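Long-range contacts in probable glutathione S-transferase 5 (Caenorhabditis elegans, PDB 1ZL9), which conjugates reduced glutathione to a wide range of hydrophobic electrophiles and may help detoxify reactive oxygen species during bacterial infection: residues A[80-85]-A[152-157]; A[88-93]-A[156-161]. One frame throughout, in Å; residues are numbered along the deposited sequence.

Contact 1. Residues A[80-85]-A[152-157]; sequences NGKTAW and GDSLTW
The linker that leads from the thioredoxin-like domain into the helical domain of this sigma-class transferase, represented by Asn80, Gly81 and Lys82, runs roughly antiparallel to the loop that delivers Thr156 and Trp157 to the start of helix 157-171. Where the two backbones come nearest, the CA atoms of Asn80 and Thr156 are 5.4 Å apart. The Asn80 CA-CB bond points away from the loop, but the amide end swings back, and Asn80 OD1 accepts a hydrogen bond of 2.9 Å from Trp157 NE1. The acceptor lies at the edge of the indole, in its plane, and the donor lies in the carbonyl plane; amide and ring are nearly coplanar, 14° apart, although the N-H...O angle is only 142°. On the other side of the amide, Asn80 ND2 bonds to Glu87, which helps fix the rotation of the group.

Both segments run up to helix starts, with Thr83 and Thr156 as N-caps. Across the contact, the Thr156 methyl CG2 packs 3.7 Å from Gly81 N. Trp157 CG sits between its own backbone N and carbonyl carbon (chi1 72°), which turns the indole toward the Asn80 amide, among residues of helix 66-76 and beside the His67 ring. Nearer the surface, Lys82 bends along its chain so that NZ donates to Ser154 OG at 3.1 Å, with Lys82 CD also lying 3.3 Å from that oxygen. A water accepts from Asp153 N and, weakly, from Lys82 NZ, while the Asp153 carboxylate stays beyond salt-bridge range, OD1 lying 4.6 Å from Lys82 NZ.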
loop_
_atom_site.group_PDB
_atom_site.type_symbol
_atom_site.label_atom_id
_atom_site.label_comp_id
_atom_site.label_asym_id
_atom_site.label_seq_id
_atom_site.Cartn_x
_atom_site.Cartn_y
_atom_site.Cartn_z
ATOM N N ASN A 80 15.238 -0.874 -4.030
ATOM C CA ASN A 80 14.245 -0.542 -3.007
ATOM C C ASN A 80 14.765 0.382 -1.899
ATOM O O ASN A 80 14.039 0.673 -0.997
ATOM C CB ASN A 80 13.653 -1.835 -2.356
ATOM C CG ASN A 80 12.337 -1.565 -1.571
ATOM O OD1 ASN A 80 11.450 -0.942 -2.102
ATOM N ND2 ASN A 80 12.196 -2.127 -0.335
ATOM N N GLY A 81 16.008 0.850 -1.986
ATOM C CA GLY A 81 16.658 1.523 -0.899
ATOM C C GLY A 81 17.943 0.775 -0.531
ATOM O O GLY A 81 18.004 -0.468 -0.609
ATOM N N LYS A 82 18.962 1.535 -0.151
ATOM C CA LYS A 82 20.299 0.986 0.160
ATOM C C LYS A 82 20.437 0.581 1.632
ATOM O O LYS A 82 21.439 -0.028 2.003
ATOM C CB LYS A 82 21.394 1.981 -0.117
ATOM C CG LYS A 82 21.475 2.511 -1.589
ATOM C CD LYS A 82 21.727 4.055 -1.605
ATOM C CE LYS A 82 23.194 4.570 -1.769
ATOM N NZ LYS A 82 23.308 5.811 -2.666
ATOM N N THR A 83 19.488 0.957 2.464
ATOM C CA THR A 83 19.501 0.616 3.901
ATOM C C THR A 83 18.054 0.346 4.267
ATOM O O THR A 83 17.151 0.708 3.517
ATOM C CB THR A 83 20.003 1.768 4.797
ATOM O OG1 THR A 83 19.094 2.871 4.772
ATOM C CG2 THR A 83 21.298 2.376 4.309
ATOM N N ALA A 84 17.843 -0.328 5.376
ATOM C CA ALA A 84 16.489 -0.599 5.864
ATOM C C ALA A 84 15.682 0.669 6.025
ATOM O O ALA A 84 14.491 0.662 5.738
ATOM C CB ALA A 84 16.530 -1.397 7.167
ATOM N N TRP A 85 16.308 1.774 6.425
ATOM C CA TRP A 85 15.595 3.026 6.592
ATOM C C TRP A 85 15.186 3.636 5.210
ATOM O O TRP A 85 14.112 4.164 5.059
ATOM C CB TRP A 85 16.445 4.023 7.399
ATOM C CG TRP A 85 15.696 5.226 7.820
ATOM C CD1 TRP A 85 15.893 6.497 7.356
ATOM C CD2 TRP A 85 14.612 5.309 8.753
ATOM N NE1 TRP A 85 14.993 7.336 7.943
ATOM C CE2 TRP A 85 14.224 6.648 8.824
ATOM C CE3 TRP A 85 13.976 4.399 9.576
ATOM C CZ2 TRP A 85 13.197 7.092 9.629
ATOM C CZ3 TRP A 85 12.968 4.856 10.404
ATOM C CH2 TRP A 85 12.584 6.174 10.412
ATOM N N GLY A 152 17.413 9.071 -0.917
ATOM C CA GLY A 152 18.868 8.876 -0.879
ATOM C C GLY A 152 19.625 9.360 -2.101
ATOM O O GLY A 152 19.225 10.308 -2.795
ATOM N N ASP A 153 20.752 8.700 -2.396
ATOM C CA ASP A 153 21.670 9.204 -3.445
ATOM C C ASP A 153 21.658 8.436 -4.752
ATOM O O ASP A 153 22.485 8.676 -5.583
ATOM C CB ASP A 153 23.117 9.163 -2.934
ATOM C CG ASP A 153 23.372 10.166 -1.915
ATOM O OD1 ASP A 153 24.391 9.979 -1.179
ATOM O OD2 ASP A 153 22.628 11.203 -1.762
ATOM N N SER A 154 20.720 7.517 -4.941
ATOM C CA SER A 154 20.673 6.715 -6.129
ATOM C C SER A 154 19.229 6.244 -6.393
ATOM O O SER A 154 18.330 6.421 -5.579
ATOM C CB SER A 154 21.639 5.503 -6.006
ATOM O OG SER A 154 21.315 4.778 -4.835
ATOM N N LEU A 155 19.054 5.698 -7.571
ATOM C CA LEU A 155 17.755 5.325 -8.101
ATOM C C LEU A 155 17.066 4.342 -7.207
ATOM O O LEU A 155 17.659 3.356 -6.761
ATOM C CB LEU A 155 17.965 4.703 -9.485
ATOM C CG LEU A 155 16.692 4.271 -10.196
ATOM C CD1 LEU A 155 15.989 5.503 -10.659
ATOM C CD2 LEU A 155 17.054 3.395 -11.373
ATOM N N THR A 156 15.776 4.587 -6.953
ATOM C CA THR A 156 14.893 3.565 -6.413
ATOM C C THR A 156 13.660 3.465 -7.319
ATOM O O THR A 156 13.414 4.322 -8.182
ATOM C CB THR A 156 14.447 3.848 -4.992
ATOM O OG1 THR A 156 13.747 5.087 -4.909
ATOM C CG2 THR A 156 15.601 3.945 -4.057
ATOM N N TRP A 157 12.871 2.421 -7.113
ATOM C CA TRP A 157 11.682 2.208 -7.970
ATOM C C TRP A 157 10.640 3.327 -7.862
ATOM O O TRP A 157 9.874 3.551 -8.801
ATOM C CB TRP A 157 11.086 0.833 -7.698
ATOM C CG TRP A 157 10.380 0.610 -6.417
ATOM C CD1 TRP A 157 10.873 0.090 -5.294
ATOM C CD2 TRP A 157 8.967 0.817 -6.175
ATOM N NE1 TRP A 157 9.890 0.007 -4.325
ATOM C CE2 TRP A 157 8.705 0.444 -4.849
ATOM C CE3 TRP A 157 7.917 1.297 -6.953
ATOM C CZ2 TRP A 157 7.413 0.430 -4.304
ATOM C CZ3 TRP A 157 6.674 1.354 -6.409
ATOM C CH2 TRP A 157 6.410 0.889 -5.094
HETATM O O HOH W 1 21.736 6.802 -0.303
#

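Contact 2. Residues A[88-93]-A[156-161]; sequences AQVNSL and TWIDLA
Val90 and Ile158, whose CA atoms are 6.4 Å apart, mark the nearest backbone approach of two helical segments, 88-93 and 157-161, that run in the same general direction at 25° with their axes 10.3 Å apart. Both belong to the helical bundle of the GST C-terminal domain, and the contact is wholly buried. Val90 has the largest share, splitting its two methyls. With CG1 anti to the backbone N (chi1 174°), that methyl faces two neighbours: it lies 3.9 Å from Ile158 CG2 and comes obliquely at the five-membered ring of Trp157, an off-centre CH-pi contact 4.1 Å from the centroid, while the indole N-H is spent on Asn80. The Val90 and Thr156 side chains run past each other in opposite directions, Val90 CG2 coming within 3.7 Å of Thr156 OG1. About a turn further on, Leu93 crosses Ile158 nearly at a right angle, CD1 meeting Ile158 CG1 at 4.0 Å; Phe134, Leu138 and Phe141 of helix 119-145 pack against the same leucine. Elsewhere on helix 84-112, Gln89 and Ser92 bond to Lys62 O and Ala64 O of the second subunit. The helix start bears the Thr-x-x-Asp sequence of the N-capping box known from GSTs, and Asp159 OD2 accepts from Thr156 N at 2.9 Å, almost straight at 171°, on the anti side of the carboxylate.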
loop_
_atom_site.group_PDB
_atom_site.type_symbol
_atom_site.label_atom_id
_atom_site.label_comp_id
_atom_site.label_asym_id
_atom_site.label_seq_id
_atom_site.Cartn_x
_atom_site.Cartn_y
_atom_site.Cartn_z
ATOM N N ALA A 88 12.133 1.750 3.919
ATOM C CA ALA A 88 10.928 2.233 4.607
ATOM C C ALA A 88 10.462 3.550 4.034
ATOM O O ALA A 88 9.266 3.764 3.871
ATOM C CB ALA A 88 11.166 2.382 6.115
ATOM N N GLN A 89 11.399 4.463 3.805
ATOM C CA GLN A 89 11.044 5.764 3.230
ATOM C C GLN A 89 10.485 5.637 1.785
ATOM O O GLN A 89 9.506 6.295 1.401
ATOM C CB GLN A 89 12.254 6.677 3.245
ATOM C CG GLN A 89 12.657 7.229 4.613
ATOM C CD GLN A 89 11.564 7.944 5.411
ATOM O OE1 GLN A 89 10.557 8.442 4.861
ATOM N NE2 GLN A 89 11.751 7.976 6.739
ATOM N N VAL A 90 11.138 4.825 0.960
ATOM C CA VAL A 90 10.567 4.480 -0.327
ATOM C C VAL A 90 9.116 3.964 -0.138
ATOM O O VAL A 90 8.244 4.370 -0.853
ATOM C CB VAL A 90 11.418 3.423 -1.120
ATOM C CG1 VAL A 90 10.696 3.000 -2.380
ATOM C CG2 VAL A 90 12.690 3.946 -1.535
ATOM N N ASN A 91 8.893 3.055 0.817
ATOM C CA ASN A 91 7.600 2.522 1.126
ATOM C C ASN A 91 6.624 3.650 1.538
ATOM O O ASN A 91 5.480 3.666 1.120
ATOM C CB ASN A 91 7.730 1.467 2.213
ATOM C CG ASN A 91 6.483 0.600 2.395
ATOM O OD1 ASN A 91 5.412 0.838 1.843
ATOM N ND2 ASN A 91 6.676 -0.485 3.106
ATOM N N SER A 92 7.093 4.595 2.362
ATOM C CA SER A 92 6.245 5.646 2.868
ATOM C C SER A 92 5.769 6.523 1.663
ATOM O O SER A 92 4.621 6.831 1.509
ATOM C CB SER A 92 7.067 6.454 3.886
ATOM O OG SER A 92 6.295 7.496 4.441
ATOM N N LEU A 93 6.685 6.905 0.804
ATOM C CA LEU A 93 6.308 7.772 -0.339
ATOM C C LEU A 93 5.420 7.053 -1.324
ATOM O O LEU A 93 4.543 7.658 -1.948
ATOM C CB LEU A 93 7.558 8.195 -1.078
ATOM C CG LEU A 93 7.693 9.609 -1.644
ATOM C CD1 LEU A 93 8.697 9.731 -2.815
ATOM C CD2 LEU A 93 6.494 10.494 -1.744
ATOM N N THR A 156 15.776 4.587 -6.953
ATOM C CA THR A 156 14.893 3.565 -6.413
ATOM C C THR A 156 13.660 3.465 -7.319
ATOM O O THR A 156 13.414 4.322 -8.182
ATOM C CB THR A 156 14.447 3.848 -4.992
ATOM O OG1 THR A 156 13.747 5.087 -4.909
ATOM C CG2 THR A 156 15.601 3.945 -4.057
ATOM N N TRP A 157 12.871 2.421 -7.113
ATOM C CA TRP A 157 11.682 2.208 -7.970
ATOM C C TRP A 157 10.640 3.327 -7.862
ATOM O O TRP A 157 9.874 3.551 -8.801
ATOM C CB TRP A 157 11.086 0.833 -7.698
ATOM C CG TRP A 157 10.380 0.610 -6.417
ATOM C CD1 TRP A 157 10.873 0.090 -5.294
ATOM C CD2 TRP A 157 8.967 0.817 -6.175
ATOM N NE1 TRP A 157 9.890 0.007 -4.325
ATOM C CE2 TRP A 157 8.705 0.444 -4.849
ATOM C CE3 TRP A 157 7.917 1.297 -6.953
ATOM C CZ2 TRP A 157 7.413 0.430 -4.304
ATOM C CZ3 TRP A 157 6.674 1.354 -6.409
ATOM C CH2 TRP A 157 6.410 0.889 -5.094
ATOM N N ILE A 158 10.609 4.058 -6.748
ATOM C CA ILE A 158 9.640 5.136 -6.646
ATOM C C ILE A 158 10.051 6.263 -7.581
ATOM O O ILE A 158 9.183 6.942 -8.099
ATOM C CB ILE A 158 9.371 5.565 -5.159
ATOM C CG1 ILE A 158 8.123 6.473 -5.069
ATOM C CG2 ILE A 158 10.597 6.282 -4.519
ATOM C CD1 ILE A 158 6.804 5.855 -5.471
ATOM N N ASP A 159 11.356 6.434 -7.844
ATOM C CA ASP A 159 11.801 7.366 -8.896
ATOM C C ASP A 159 11.194 6.973 -10.263
ATOM O O ASP A 159 10.763 7.816 -11.032
ATOM C CB ASP A 159 13.287 7.346 -9.042
ATOM C CG ASP A 159 14.017 7.978 -7.882
ATOM O OD1 ASP A 159 13.732 9.162 -7.495
ATOM O OD2 ASP A 159 14.967 7.353 -7.376
ATOM N N LEU A 160 11.242 5.676 -10.572
ATOM C CA LEU A 160 10.717 5.199 -11.840
ATOM C C LEU A 160 9.231 5.488 -11.947
ATOM O O LEU A 160 8.771 5.948 -13.010
ATOM C CB LEU A 160 10.962 3.675 -12.040
ATOM C CG LEU A 160 12.442 3.321 -12.156
ATOM C CD1 LEU A 160 12.667 1.832 -12.061
ATOM C CD2 LEU A 160 13.121 3.747 -13.410
ATOM N N ALA A 161 8.498 5.174 -10.896
ATOM C CA ALA A 161 7.041 5.351 -10.905
ATOM C C ALA A 161 6.670 6.838 -10.999
ATOM O O ALA A 161 5.812 7.235 -11.826
ATOM C CB ALA A 161 6.337 4.660 -9.701
#

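From the N terminus, the chain completes the thioredoxin-like domain, passes through the linker around 80-83 and enters helix 84-112, whose early turns include 88-93. It then runs through helix 119-145 before returning as 152-157 and 156-161, so each contact closes a loop of more than sixty residues, largely helical. The loops cross rather than nest: contact 2 starts after contact 1 has opened and ends beyond the point where contact 1 closes, the two sharing 156-157. Thr156 and Trp157 serve both contacts. Where contacts 1 and 2 adjoin, Asn80 O packs 3.6 Å from Val90 CG2, and together they join the domain linker, helix 84-112 and the start of helix 157-171.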